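Local coordinates for protein transketolase (Campylobacter jejuni, PDB 3L84) that belongs to the transketolase family of thiamine diphosphate-dependent enzymes, dimeric proteins whose chain carries two thiamine diphosphate-binding-type domains and a C-terminal domain, at residues N467-R472 with F562-K567; L430-H435 with N488-S493; E457-F462 with E585-N590. All coordinates share one frame; numbering follows the deposited sequence.

Contact 1: N467-R472 with F562-K567; sequences NFLTFR and FELFEK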
ATOM      1  N   ASN A 467       7.657   3.037 -16.241  1.00  7.55           N
ATOM      2  CA  ASN A 467       6.929   2.048 -17.031  1.00  7.22           C
ATOM      3  C   ASN A 467       5.416   2.049 -16.771  1.00  7.66           C
ATOM      4  O   ASN A 467       4.798   1.005 -16.727  1.00  7.80           O
ATOM      5  CB  ASN A 467       7.456   0.609 -16.824  1.00  7.41           C
ATOM      6  CG  ASN A 467       8.834   0.386 -17.333  1.00  9.46           C
ATOM      7  OD1 ASN A 467       9.374   1.201 -18.110  1.00 11.72           O
ATOM      8  ND2 ASN A 467       9.404  -0.756 -16.981  1.00  9.43           N
ATOM      9  N   PHE A 468       4.857   3.229 -16.605  1.00  7.65           N
ATOM     10  CA  PHE A 468       3.427   3.447 -16.455  1.00  8.62           C
ATOM     11  C   PHE A 468       3.052   4.640 -17.255  1.00 10.58           C
ATOM     12  O   PHE A 468       3.795   5.674 -17.281  1.00 12.76           O
ATOM     13  CB  PHE A 468       3.021   3.755 -15.006  1.00 11.31           C
ATOM     14  CG  PHE A 468       2.068   2.767 -14.408  1.00  9.38           C
ATOM     15  CD1 PHE A 468       2.560   1.717 -13.717  1.00 15.48           C
ATOM     16  CD2 PHE A 468       0.700   2.828 -14.642  1.00 15.51           C
ATOM     17  CE1 PHE A 468       1.776   0.813 -13.196  1.00 15.39           C
ATOM     18  CE2 PHE A 468      -0.129   1.860 -14.053  1.00 13.64           C
ATOM     19  CZ  PHE A 468       0.416   0.856 -13.374  1.00 11.19           C
ATOM     20  N   LEU A 469       1.910   4.572 -17.898  1.00  8.39           N
ATOM     21  CA  LEU A 469       1.264   5.768 -18.435  1.00  8.43           C
ATOM     22  C   LEU A 469       0.135   6.174 -17.499  1.00  7.47           C
ATOM     23  O   LEU A 469      -0.635   5.316 -17.093  1.00  9.32           O
ATOM     24  CB  LEU A 469       0.707   5.497 -19.820  1.00  8.70           C
ATOM     25  CG  LEU A 469       1.740   5.106 -20.864  1.00  8.79           C
ATOM     26  CD1 LEU A 469       1.056   4.841 -22.209  1.00 11.80           C
ATOM     27  CD2 LEU A 469       2.827   6.186 -21.025  1.00 11.35           C
ATOM     28  N   THR A 470       0.022   7.444 -17.167  1.00  7.61           N
ATOM     29  CA  THR A 470      -1.014   7.881 -16.246  1.00  7.63           C
ATOM     30  C   THR A 470      -1.899   8.840 -17.042  1.00  7.61           C
ATOM     31  O   THR A 470      -1.547  10.014 -17.235  1.00  9.22           O
ATOM     32  CB  THR A 470      -0.448   8.560 -15.004  1.00  8.18           C
ATOM     33  OG1 THR A 470       0.514   7.657 -14.406  1.00  9.30           O
ATOM     34  CG2 THR A 470      -1.523   8.875 -13.958  1.00 10.17           C
ATOM     35  N   PHE A 471      -3.051   8.374 -17.490  1.00  6.00           N
ATOM     36  CA  PHE A 471      -3.975   9.192 -18.278  1.00  6.49           C
ATOM     37  C   PHE A 471      -4.989   9.867 -17.389  1.00  5.46           C
ATOM     38  O   PHE A 471      -5.604   9.211 -16.545  1.00  7.26           O
ATOM     39  CB  PHE A 471      -4.716   8.351 -19.293  1.00  7.03           C
ATOM     40  CG  PHE A 471      -3.855   7.797 -20.373  1.00  6.12           C
ATOM     41  CD1 PHE A 471      -3.416   8.600 -21.400  1.00  6.73           C
ATOM     42  CD2 PHE A 471      -3.460   6.473 -20.351  1.00  6.70           C
ATOM     43  CE1 PHE A 471      -2.651   8.075 -22.434  1.00  6.37           C
ATOM     44  CE2 PHE A 471      -2.686   5.971 -21.390  1.00  7.37           C
ATOM     45  CZ  PHE A 471      -2.300   6.789 -22.399  1.00  7.71           C
ATOM     46  N   ARG A 472      -5.190  11.168 -17.554  1.00  5.87           N
ATOM     47  CA  ARG A 472      -6.206  11.917 -16.798  1.00  5.93           C
ATOM     48  C   ARG A 472      -7.045  12.698 -17.825  1.00  5.98           C
ATOM     49  O   ARG A 472      -6.837  13.894 -18.046  1.00  6.83           O
ATOM     50  CB  ARG A 472      -5.579  12.790 -15.744  1.00  5.77           C
ATOM     51  CG  ARG A 472      -6.534  13.483 -14.852  1.00  6.15           C
ATOM     52  CD  ARG A 472      -5.868  14.124 -13.613  1.00  7.16           C
ATOM     53  NE  ARG A 472      -6.859  14.744 -12.715  1.00  7.53           N
ATOM     54  CZ  ARG A 472      -7.081  16.035 -12.550  1.00  7.75           C
ATOM     55  NH1 ARG A 472      -6.345  16.963 -13.119  1.00  9.01           N
ATOM     56  NH2 ARG A 472      -8.043  16.382 -11.719  1.00  9.00           N
ATOM     57  N   PHE A 562       1.239  13.098 -18.808  1.00  9.44           N
ATOM     58  CA  PHE A 562       2.573  13.699 -18.526  1.00  9.75           C
ATOM     59  C   PHE A 562       3.702  12.852 -19.117  1.00  8.25           C
ATOM     60  O   PHE A 562       4.621  13.402 -19.752  1.00  9.23           O
ATOM     61  CB  PHE A 562       2.698  13.844 -16.998  1.00  9.56           C
ATOM     62  CG  PHE A 562       3.943  14.534 -16.491  1.00  8.39           C
ATOM     63  CD1 PHE A 562       3.903  15.852 -16.099  1.00 11.13           C
ATOM     64  CD2 PHE A 562       5.101  13.851 -16.325  1.00 11.00           C
ATOM     65  CE1 PHE A 562       5.038  16.473 -15.577  1.00 11.08           C
ATOM     66  CE2 PHE A 562       6.250  14.495 -15.812  1.00 10.96           C
ATOM     67  CZ  PHE A 562       6.196  15.800 -15.477  1.00  9.08           C
ATOM     68  N   GLU A 563       3.647  11.538 -18.934  1.00  8.56           N
ATOM     69  CA  GLU A 563       4.734  10.666 -19.383  1.00  8.73           C
ATOM     70  C   GLU A 563       4.913  10.710 -20.895  1.00  9.16           C
ATOM     71  O   GLU A 563       6.036  10.697 -21.395  1.00 10.18           O
ATOM     72  CB  GLU A 563       4.501   9.232 -18.930  1.00  9.68           C
ATOM     73  CG  GLU A 563       4.459   9.098 -17.431  1.00 10.08           C
ATOM     74  CD  GLU A 563       3.064   9.128 -16.788  1.00 11.15           C
ATOM     75  OE1 GLU A 563       2.098   9.672 -17.384  1.00 11.92           O
ATOM     76  OE2 GLU A 563       2.920   8.495 -15.719  1.00 10.85           O
ATOM     77  N   LEU A 564       3.813  10.768 -21.643  1.00  8.22           N
ATOM     78  CA  LEU A 564       3.930  10.887 -23.082  1.00  8.79           C
ATOM     79  C   LEU A 564       4.461  12.237 -23.477  1.00  7.64           C
ATOM     80  O   LEU A 564       5.240  12.336 -24.425  1.00  8.99           O
ATOM     81  CB  LEU A 564       2.595  10.629 -23.805  1.00  9.12           C
ATOM     82  CG  LEU A 564       2.094   9.210 -23.784  1.00  8.81           C
ATOM     83  CD1 LEU A 564       0.692   9.144 -24.425  1.00 11.09           C
ATOM     84  CD2 LEU A 564       3.062   8.275 -24.453  1.00 11.36           C
ATOM     85  N   PHE A 565       4.079  13.287 -22.768  1.00  8.17           N
ATOM     86  CA  PHE A 565       4.587  14.620 -23.078  1.00  7.98           C
ATOM     87  C   PHE A 565       6.108  14.688 -22.919  1.00  8.59           C
ATOM     88  O   PHE A 565       6.815  15.348 -23.701  1.00  8.44           O
ATOM     89  CB  PHE A 565       3.860  15.705 -22.255  1.00  9.05           C
ATOM     90  CG  PHE A 565       4.132  17.098 -22.690  1.00  9.17           C
ATOM     91  CD1 PHE A 565       4.260  17.442 -24.031  1.00  9.31           C
ATOM     92  CD2 PHE A 565       4.164  18.107 -21.739  1.00 11.28           C
ATOM     93  CE1 PHE A 565       4.489  18.747 -24.402  1.00 10.08           C
ATOM     94  CE2 PHE A 565       4.365  19.421 -22.120  1.00 13.47           C
ATOM     95  CZ  PHE A 565       4.536  19.754 -23.444  1.00 12.38           C
ATOM     96  N   GLU A 566       6.624  14.015 -21.897  1.00  8.60           N
ATOM     97  CA  GLU A 566       8.063  13.942 -21.637  1.00  8.85           C
ATOM     98  C   GLU A 566       8.836  13.349 -22.820  1.00  9.42           C
ATOM     99  O   GLU A 566      10.039  13.588 -22.933  1.00 11.16           O
ATOM    100  CB  GLU A 566       8.370  13.119 -20.382  1.00  9.76           C
ATOM    101  CG  GLU A 566       7.904  13.721 -19.093  1.00 10.31           C
ATOM    102  CD  GLU A 566       8.287  12.880 -17.900  1.00 12.32           C
ATOM    103  OE1 GLU A 566       7.599  11.861 -17.601  1.00 12.05           O
ATOM    104  OE2 GLU A 566       9.290  13.216 -17.234  1.00 13.13           O
ATOM    105  N   LYS A 567       8.184  12.531 -23.655  1.00  9.39           N
ATOM    106  CA  LYS A 567       8.843  11.876 -24.795  1.00 10.19           C
ATOM    107  C   LYS A 567       8.851  12.734 -26.056  1.00  9.24           C
ATOM    108  O   LYS A 567       9.475  12.344 -27.047  1.00 11.02           O
ATOM    109  CB  LYS A 567       8.159  10.564 -25.154  1.00 10.86           C
ATOM    110  CG  LYS A 567       8.121   9.562 -24.051  1.00 13.82           C
ATOM    111  CD  LYS A 567       7.493   8.218 -24.458  1.00 17.55           C
ATOM    112  CE  LYS A 567       8.368   7.426 -25.453  1.00 19.74           C
ATOM    113  NZ  LYS A 567       9.813   7.205 -25.031  1.00 26.68           N
TER
HETATM  114  O   HOH W   1       0.267  11.737 -16.438  1.00 11.53           O
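The carboxylate of E563 reaches from helix 562-566 to T470 on strand 469-471 and engages it twice. OG1 of T470 donates to OE2 of E563 at 2.9 Å, on the syn lone pair. The backbone N of T470 donates to OE1 of E563 at 3.1 Å; the N-H...O angle is 153° and the donor stands above the carboxylate plane, 43° out of it. With both oxygens held on one residue, the carboxylate has little room to rotate. A bend at chi2 (95°) folds the E563 chain so that its carboxylate meets T470, and CG of E563 passes 3.5 Å from O of F468.

One water bridges both backbones and the carboxylate: it gives protons to O of T470 (2.6 Å) and OE1 of E563 and takes one from N of F562. The N-H of F562, the first residue of the helix, thus finds its acceptor in this water.

Outside this polar centre, L564 supplies the apolar part. Its CD2 meets CD2 of L469 at 4.0 Å, the two side chains crossing at about a right angle, while CD1 lies 4.0 Å from CE1 of F471. I485 of helix 476-488 also touches L564.

Strand 469-471 is an outermost strand of the parallel six-stranded sheet, paired with strand 493-496. The contact thus joins the edge of the pyrimidine-binding domain's alpha/beta sheet to a helix of the C-terminal domain, a domain junction of the transketolase chain.

Contact 2: L430-H435 with N488-S493; sequences LMKIKH and NADIPS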
ATOM      1  N   LEU A 430       7.258  -3.128 -13.528  1.00  6.04           N
ATOM      2  CA  LEU A 430       8.537  -3.826 -13.655  1.00  6.55           C
ATOM      3  C   LEU A 430       8.505  -4.826 -14.786  1.00  6.53           C
ATOM      4  O   LEU A 430       9.487  -4.967 -15.527  1.00  8.53           O
ATOM      5  CB  LEU A 430       8.875  -4.523 -12.320  1.00  6.62           C
ATOM      6  CG  LEU A 430       9.488  -3.571 -11.268  1.00  7.82           C
ATOM      7  CD1 LEU A 430       9.217  -4.080  -9.825  1.00  8.50           C
ATOM      8  CD2 LEU A 430      10.986  -3.350 -11.509  1.00  8.50           C
HETATM    9  N   MSE A 431       7.394  -5.562 -14.917  1.00  6.17           N
HETATM   10  CA  MSE A 431       7.270  -6.604 -15.945  1.00  6.08           C
HETATM   11  C   MSE A 431       6.810  -6.071 -17.309  1.00  6.26           C
HETATM   12  O   MSE A 431       6.900  -6.775 -18.299  1.00  7.95           O
HETATM   13  CB  MSE A 431       6.224  -7.628 -15.521  1.00  6.45           C
HETATM   14  CG  MSE A 431       6.612  -8.454 -14.322  1.00  6.25           C
HETATM   15 SE   MSE A 431       5.480 -10.021 -14.092  0.70 10.55          SE
HETATM   16  CE  MSE A 431       3.819  -9.184 -13.521  1.00 10.53           C
ATOM     17  N   LYS A 432       6.324  -4.838 -17.356  1.00  6.01           N
ATOM     18  CA  LYS A 432       5.774  -4.242 -18.593  1.00  6.32           C
ATOM     19  C   LYS A 432       4.607  -5.048 -19.145  1.00  6.85           C
ATOM     20  O   LYS A 432       4.489  -5.239 -20.353  1.00 10.36           O
ATOM     21  CB  LYS A 432       6.862  -3.963 -19.651  1.00  6.29           C
ATOM     22  CG  LYS A 432       8.008  -3.135 -19.145  1.00  8.74           C
ATOM     23  CD  LYS A 432       9.071  -2.950 -20.235  1.00 11.05           C
ATOM     24  CE  LYS A 432       8.708  -2.015 -21.271  1.00 15.11           C
ATOM     25  NZ  LYS A 432       9.936  -1.728 -22.157  1.00 18.76           N
ATOM     26  N   ILE A 433       3.734  -5.509 -18.247  1.00  6.26           N
ATOM     27  CA  ILE A 433       2.548  -6.245 -18.649  1.00  6.47           C
ATOM     28  C   ILE A 433       1.390  -5.356 -18.994  1.00  6.15           C
ATOM     29  O   ILE A 433       1.311  -4.177 -18.588  1.00  7.14           O
ATOM     30  CB  ILE A 433       2.083  -7.259 -17.598  1.00  6.51           C
ATOM     31  CG1 ILE A 433       1.918  -6.632 -16.224  1.00  7.43           C
ATOM     32  CG2 ILE A 433       3.057  -8.431 -17.513  1.00  9.46           C
ATOM     33  CD1 ILE A 433       1.021  -7.396 -15.226  1.00  8.46           C
ATOM     34  N   LYS A 434       0.460  -5.887 -19.780  1.00  6.44           N
ATOM     35  CA  LYS A 434      -0.740  -5.180 -20.194  1.00  6.28           C
ATOM     36  C   LYS A 434      -1.858  -5.414 -19.185  1.00  6.99           C
ATOM     37  O   LYS A 434      -2.611  -6.378 -19.248  1.00  8.09           O
ATOM     38  CB  LYS A 434      -1.119  -5.543 -21.628  1.00  7.05           C
ATOM     39  CG  LYS A 434      -0.047  -5.295 -22.618  1.00  8.77           C
ATOM     40  CD  LYS A 434       0.672  -3.931 -22.502  1.00  9.50           C
ATOM     41  CE  LYS A 434      -0.240  -2.753 -22.675  1.00 10.59           C
ATOM     42  NZ  LYS A 434      -0.819  -2.710 -24.113  1.00  8.88           N
ATOM     43  N   HIS A 435      -1.906  -4.533 -18.200  1.00  6.71           N
ATOM     44  CA  HIS A 435      -2.841  -4.582 -17.071  1.00  6.13           C
ATOM     45  C   HIS A 435      -3.276  -3.138 -16.880  1.00  6.13           C
ATOM     46  O   HIS A 435      -2.439  -2.221 -16.835  1.00  6.86           O
ATOM     47  CB  HIS A 435      -2.106  -5.110 -15.832  1.00  6.74           C
ATOM     48  CG  HIS A 435      -2.887  -5.132 -14.547  1.00  6.34           C
ATOM     49  ND1 HIS A 435      -2.341  -5.650 -13.389  1.00  5.88           N
ATOM     50  CD2 HIS A 435      -4.129  -4.707 -14.207  1.00  6.16           C
ATOM     51  CE1 HIS A 435      -3.212  -5.520 -12.393  1.00  6.11           C
ATOM     52  NE2 HIS A 435      -4.312  -4.945 -12.868  1.00  6.56           N
ATOM     53  N   ASN A 488      -2.150  -0.316 -27.399  1.00  6.96           N
ATOM     54  CA  ASN A 488      -0.999  -0.467 -28.278  1.00  8.74           C
ATOM     55  C   ASN A 488       0.331  -0.326 -27.554  1.00  7.45           C
ATOM     56  O   ASN A 488       1.391  -0.672 -28.083  1.00  7.88           O
ATOM     57  CB  ASN A 488      -1.024   0.532 -29.449  1.00  9.74           C
ATOM     58  CG  ASN A 488      -1.984   0.142 -30.584  1.00 15.29           C
ATOM     59  OD1 ASN A 488      -2.344   0.991 -31.390  1.00 24.51           O
ATOM     60  ND2 ASN A 488      -2.324  -1.117 -30.682  1.00 21.27           N
ATOM     61  N   ALA A 489       0.307   0.173 -26.320  1.00  6.05           N
ATOM     62  CA  ALA A 489       1.519   0.457 -25.563  1.00  6.32           C
ATOM     63  C   ALA A 489       2.186  -0.802 -25.067  1.00  6.67           C
ATOM     64  O   ALA A 489       1.592  -1.887 -25.059  1.00  8.36           O
ATOM     65  CB  ALA A 489       1.209   1.352 -24.352  1.00  7.29           C
ATOM     66  N   ASP A 490       3.450  -0.680 -24.695  1.00  6.74           N
ATOM     67  CA  ASP A 490       4.223  -1.811 -24.203  1.00  7.68           C
ATOM     68  C   ASP A 490       4.329  -1.842 -22.687  1.00  6.85           C
ATOM     69  O   ASP A 490       5.136  -2.624 -22.158  1.00  7.61           O
ATOM     70  CB  ASP A 490       5.611  -1.874 -24.878  1.00  9.21           C
ATOM     71  CG  ASP A 490       6.517  -0.762 -24.495  1.00 11.87           C
ATOM     72  OD1 ASP A 490       6.113   0.219 -23.843  1.00 17.36           O
ATOM     73  OD2 ASP A 490       7.737  -0.876 -24.880  1.00 22.47           O
ATOM     74  N   ILE A 491       3.560  -1.011 -21.999  1.00  6.10           N
ATOM     75  CA  ILE A 491       3.626  -0.857 -20.542  1.00  6.25           C
ATOM     76  C   ILE A 491       2.203  -0.704 -20.038  1.00  5.72           C
ATOM     77  O   ILE A 491       1.299  -0.358 -20.824  1.00  6.76           O
ATOM     78  CB  ILE A 491       4.479   0.380 -20.162  1.00  5.71           C
ATOM     79  CG1 ILE A 491       4.069   1.659 -20.921  1.00  7.43           C
ATOM     80  CG2 ILE A 491       5.996   0.096 -20.323  1.00  5.88           C
ATOM     81  CD1 ILE A 491       4.791   2.919 -20.437  1.00  8.96           C
ATOM     82  N   PRO A 492       1.952  -0.934 -18.747  1.00  5.20           N
ATOM     83  CA  PRO A 492       0.631  -0.715 -18.190  1.00  5.93           C
ATOM     84  C   PRO A 492       0.228   0.733 -18.113  1.00  6.17           C
ATOM     85  O   PRO A 492       1.036   1.650 -18.213  1.00  6.06           O
ATOM     86  CB  PRO A 492       0.740  -1.282 -16.794  1.00  5.91           C
ATOM     87  CG  PRO A 492       2.187  -1.184 -16.463  1.00  4.46           C
ATOM     88  CD  PRO A 492       2.907  -1.427 -17.742  1.00  4.79           C
ATOM     89  N   SER A 493      -1.087   0.943 -17.999  1.00  6.68           N
ATOM     90  CA  SER A 493      -1.663   2.288 -17.923  1.00  6.96           C
ATOM     91  C   SER A 493      -2.659   2.402 -16.784  1.00  6.53           C
ATOM     92  O   SER A 493      -3.358   1.427 -16.436  1.00  6.70           O
ATOM     93  CB  SER A 493      -2.427   2.635 -19.208  1.00  7.66           C
ATOM     94  OG  SER A 493      -1.599   2.774 -20.376  1.00  8.76           O
TER
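P492 packs tightly against the backbone of 433-435. CD of P492 sits 3.3 Å from O of I433, and CB of P492 is equally near O of H435, so the ring edge, through CD and CB, lies against the carbonyl oxygens of two alternate residues, I433 and H435. Proline has no N-H to offer either oxygen, and O of H435 is buried with no partner in the model. The imidazole of H435 turns to other residues, bonding S411 and N399 and stacking on F437.

K434 adds a polar clamp. Its CB starts out away from the other loop, but a chain bent at chi2, chi3 and chi4 curls the amine back, and NZ of K434 donates to O of A489 at 2.7 Å. The donor approaches at a C=O...N angle of 134°, tilted 34° from the carbonyl plane; a second bond from NZ to O of A486 ties the lysine to the end of helix 476-488. CE of K434 also passes 3.4 Å from O of I491.

Both segments are connections of the pyrimidine-binding domain's alpha/beta fold, leading from helices 418-431 and 476-488 into the neighbouring parallel strands 436-440 and 493-496. The first helix ends in a Schellman motif with K432, at positive phi (59°), as its C-prime residue.

At this turn the contact opens toward solvent. K432 and D490, both exposed, run side by side in the same direction, and NZ of K432 forms a salt bridge to OD2 of D490 that is long, at 3.6 Å. Between them and the proline, CG2 of I491 rests 3.6 Å from CE of K432, an aliphatic contact one carbon back from the amine.

Contact 3: E457-F462 with E585-N590; sequences EQLSTF and EAAHSN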
ATOM      1  N   GLU A 457      -1.789  13.491  -3.557  1.00  6.27           N
ATOM      2  CA  GLU A 457      -0.417  13.110  -3.921  1.00  5.46           C
ATOM      3  C   GLU A 457      -0.317  11.920  -4.886  1.00  5.91           C
ATOM      4  O   GLU A 457       0.784  11.572  -5.330  1.00  6.78           O
ATOM      5  CB  GLU A 457       0.417  12.808  -2.667  1.00  6.90           C
ATOM      6  CG  GLU A 457       0.044  11.575  -1.877  1.00  6.99           C
ATOM      7  CD  GLU A 457      -1.090  11.729  -0.854  1.00  8.41           C
ATOM      8  OE1 GLU A 457      -2.079  12.487  -1.081  1.00  7.09           O
ATOM      9  OE2 GLU A 457      -1.056  11.019   0.186  1.00  7.97           O
ATOM     10  N   GLN A 458      -1.446  11.295  -5.207  1.00  6.15           N
ATOM     11  CA  GLN A 458      -1.402  10.055  -5.969  1.00  6.20           C
ATOM     12  C   GLN A 458      -0.993  10.240  -7.413  1.00  7.15           C
ATOM     13  O   GLN A 458      -0.364   9.346  -7.988  1.00  6.84           O
ATOM     14  CB  GLN A 458      -2.733   9.318  -5.842  1.00  7.54           C
ATOM     15  CG  GLN A 458      -3.005   8.772  -4.438  1.00  7.39           C
ATOM     16  CD  GLN A 458      -3.333   9.849  -3.415  1.00  6.36           C
ATOM     17  OE1 GLN A 458      -3.957  10.852  -3.746  1.00  8.07           O
ATOM     18  NE2 GLN A 458      -2.962   9.632  -2.161  1.00  8.42           N
ATOM     19  N   LEU A 459      -1.378  11.341  -8.041  1.00  6.45           N
ATOM     20  CA  LEU A 459      -0.940  11.611  -9.402  1.00  7.10           C
ATOM     21  C   LEU A 459       0.581  11.672  -9.442  1.00  7.06           C
ATOM     22  O   LEU A 459       1.218  11.125 -10.359  1.00  8.62           O
ATOM     23  CB  LEU A 459      -1.589  12.906  -9.869  1.00  9.69           C
ATOM     24  CG  LEU A 459      -1.705  13.257 -11.317  1.00 11.98           C
ATOM     25  CD1 LEU A 459      -2.380  12.118 -12.115  1.00 11.41           C
ATOM     26  CD2 LEU A 459      -2.539  14.524 -11.438  1.00 11.84           C
ATOM     27  N   SER A 460       1.217  12.300  -8.469  1.00  6.66           N
ATOM     28  CA  SER A 460       2.682  12.364  -8.415  1.00  7.30           C
ATOM     29  C   SER A 460       3.293  10.967  -8.331  1.00  7.73           C
ATOM     30  O   SER A 460       4.286  10.671  -8.976  1.00  7.41           O
ATOM     31  CB  SER A 460       3.189  13.187  -7.251  1.00  7.78           C
ATOM     32  OG  SER A 460       2.888  14.556  -7.376  1.00 10.39           O
ATOM     33  N   THR A 461       2.733  10.106  -7.485  1.00  6.41           N
ATOM     34  CA  THR A 461       3.201   8.735  -7.345  1.00  5.98           C
ATOM     35  C   THR A 461       3.171   7.985  -8.660  1.00  6.22           C
ATOM     36  O   THR A 461       4.183   7.396  -9.050  1.00  7.64           O
ATOM     37  CB  THR A 461       2.382   7.967  -6.336  1.00  7.23           C
ATOM     38  OG1 THR A 461       2.519   8.593  -5.051  1.00  7.77           O
ATOM     39  CG2 THR A 461       2.764   6.494  -6.246  1.00  7.84           C
ATOM     40  N   PHE A 462       2.032   8.000  -9.343  1.00  6.34           N
ATOM     41  CA  PHE A 462       1.916   7.251 -10.577  1.00  7.05           C
ATOM     42  C   PHE A 462       2.765   7.836 -11.701  1.00  6.74           C
ATOM     43  O   PHE A 462       3.341   7.074 -12.482  1.00  8.10           O
ATOM     44  CB  PHE A 462       0.439   7.023 -10.958  1.00  7.99           C
ATOM     45  CG  PHE A 462      -0.111   5.842 -10.288  1.00  9.67           C
ATOM     46  CD1 PHE A 462      -0.481   5.870  -8.985  1.00 10.86           C
ATOM     47  CD2 PHE A 462      -0.227   4.657 -11.016  1.00 12.92           C
ATOM     48  CE1 PHE A 462      -0.912   4.650  -8.340  1.00 14.08           C
ATOM     49  CE2 PHE A 462      -0.678   3.514 -10.416  1.00 14.59           C
ATOM     50  CZ  PHE A 462      -0.967   3.498  -9.090  1.00 13.47           C
ATOM     51  N   GLU A 585      -3.780  22.025 -11.694  1.00  8.08           N
ATOM     52  CA  GLU A 585      -4.277  20.690 -11.403  1.00  8.80           C
ATOM     53  C   GLU A 585      -4.775  20.651  -9.965  1.00  7.76           C
ATOM     54  O   GLU A 585      -4.146  21.195  -9.091  1.00  7.96           O
ATOM     55  CB  GLU A 585      -3.182  19.622 -11.574  1.00 10.78           C
ATOM     56  CG  GLU A 585      -2.869  19.240 -12.997  1.00 12.60           C
ATOM     57  CD  GLU A 585      -1.969  18.013 -13.127  1.00 13.37           C
ATOM     58  OE1 GLU A 585      -1.111  17.715 -12.233  1.00 12.86           O
ATOM     59  OE2 GLU A 585      -2.074  17.375 -14.175  1.00 14.13           O
ATOM     60  N   ALA A 586      -5.846  19.907  -9.740  1.00  8.06           N
ATOM     61  CA  ALA A 586      -6.376  19.664  -8.395  1.00  7.39           C
ATOM     62  C   ALA A 586      -5.595  18.517  -7.756  1.00  8.09           C
ATOM     63  O   ALA A 586      -6.086  17.398  -7.564  1.00  7.88           O
ATOM     64  CB  ALA A 586      -7.887  19.365  -8.425  1.00  8.29           C
ATOM     65  N   ALA A 587      -4.341  18.804  -7.471  1.00  8.50           N
ATOM     66  CA  ALA A 587      -3.365  17.809  -6.976  1.00  7.52           C
ATOM     67  C   ALA A 587      -2.176  18.571  -6.465  1.00  8.12           C
ATOM     68  O   ALA A 587      -1.989  19.741  -6.807  1.00  7.89           O
ATOM     69  CB  ALA A 587      -2.949  16.857  -8.108  1.00  8.79           C
ATOM     70  N   HIS A 588      -1.334  17.908  -5.690  1.00  8.30           N
ATOM     71  CA  HIS A 588      -0.036  18.491  -5.279  1.00  8.79           C
ATOM     72  C   HIS A 588       0.943  17.855  -6.197  1.00 12.08           C
ATOM     73  O   HIS A 588       1.443  16.750  -5.906  1.00 13.11           O
ATOM     74  CB  HIS A 588       0.294  18.111  -3.853  1.00  9.55           C
ATOM     75  CG  HIS A 588       1.498  18.792  -3.329  1.00  8.85           C
ATOM     76  ND1 HIS A 588       2.242  18.239  -2.326  1.00 10.68           N
ATOM     77  CD2 HIS A 588       2.038  20.011  -3.586  1.00  8.72           C
ATOM     78  CE1 HIS A 588       3.229  19.062  -2.022  1.00 10.69           C
ATOM     79  NE2 HIS A 588       3.147  20.134  -2.779  1.00  9.63           N
ATOM     80  N   SER A 589       1.146  18.514  -7.326  1.00 10.73           N
ATOM     81  CA  SER A 589       1.898  17.964  -8.469  1.00 11.78           C
ATOM     82  C   SER A 589       3.082  18.905  -8.873  1.00 10.29           C
ATOM     83  O   SER A 589       3.134  19.593  -9.899  1.00 11.29           O
ATOM     84  CB  SER A 589       0.975  17.511  -9.613  1.00 14.17           C
ATOM     85  OG  SER A 589      -0.069  18.448  -9.845  1.00 16.25           O
ATOM     86  N   ASN A 590       4.109  18.877  -8.026  1.00  8.61           N
ATOM     87  CA  ASN A 590       5.302  19.626  -8.251  1.00  8.08           C
ATOM     88  C   ASN A 590       6.069  19.160  -9.476  1.00  7.85           C
ATOM     89  O   ASN A 590       6.872  19.903 -10.012  1.00  7.39           O
ATOM     90  CB  ASN A 590       6.248  19.587  -7.037  1.00  8.16           C
ATOM     91  CG  ASN A 590       5.847  20.537  -5.910  1.00 10.42           C
ATOM     92  OD1 ASN A 590       6.120  20.258  -4.726  1.00 15.26           O
ATOM     93  ND2 ASN A 590       5.282  21.660  -6.249  1.00 11.04           N
TER
HETATM   94  O   HOH W   2      -0.098  14.510  -7.100  1.00 11.73           O
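The first turn of helix 458-464, in the pyrimidine-binding domain, faces the loop that follows strand 580-584 of the C-terminal domain, making this a buried junction between domains. L459 and S460 carry the helix side. In L459, CG lies anti to the backbone N (chi1 -161°), which directs the branch at CG toward the loop, where CD2 of L459 is 4.1 Å from CB of A587 and 3.6 Å from OE1 of E585, whose side chain it crosses at about a right angle.

That carboxylate is held by several partners. OG of S589 donates to OE1 of E585 at 2.7 Å, using the anti lone pair and bracing the loop across its inverse gamma turn at A586. The other oxygen, OE2, takes a hydrogen bond from S533 and a salt bridge from R463, so the methyl contact lies against a group already well anchored.

At S460 the link runs through water, which accepts from N of S460 at 2.9 Å and donates to O of H588 at 3.0 Å. The serine's OG bonds E591 and packs 3.7 Å from CA of S589.

Around the contact, L459 also touches T470 of strand 469-471, and E457 touches E419 of helix 418-431 while forming salt bridges to K422 and R426 of the second subunit. ND1 of H588 bonds O of A464 of that subunit, placing the junction at the dimer interface, while backbone bonds join E585 to Y600 of strand 598-600 and A587 to I602 just after it.

Overall arrangement
From the N terminus, the chain first reaches 430-435, which contact 2 joins to 488-493, closing a loop within the pyrimidine-binding domain. Inside that loop begin the longer closures to the C-terminal domain: 457-462 meets 585-590 in contact 3, and 467-472 meets 562-567 in contact 1. Contact 1 is therefore nested within contact 3, and contact 2 crosses both. Contacts 1 and 2 touch directly, with N of L469 probably bonded to O of P492 at 3.1 Å. Contacts 1 and 3 meet where T470 packs on L459, and both reach the second subunit. Contacts 2 and 3 stay about 7 Å apart at their nearest atoms.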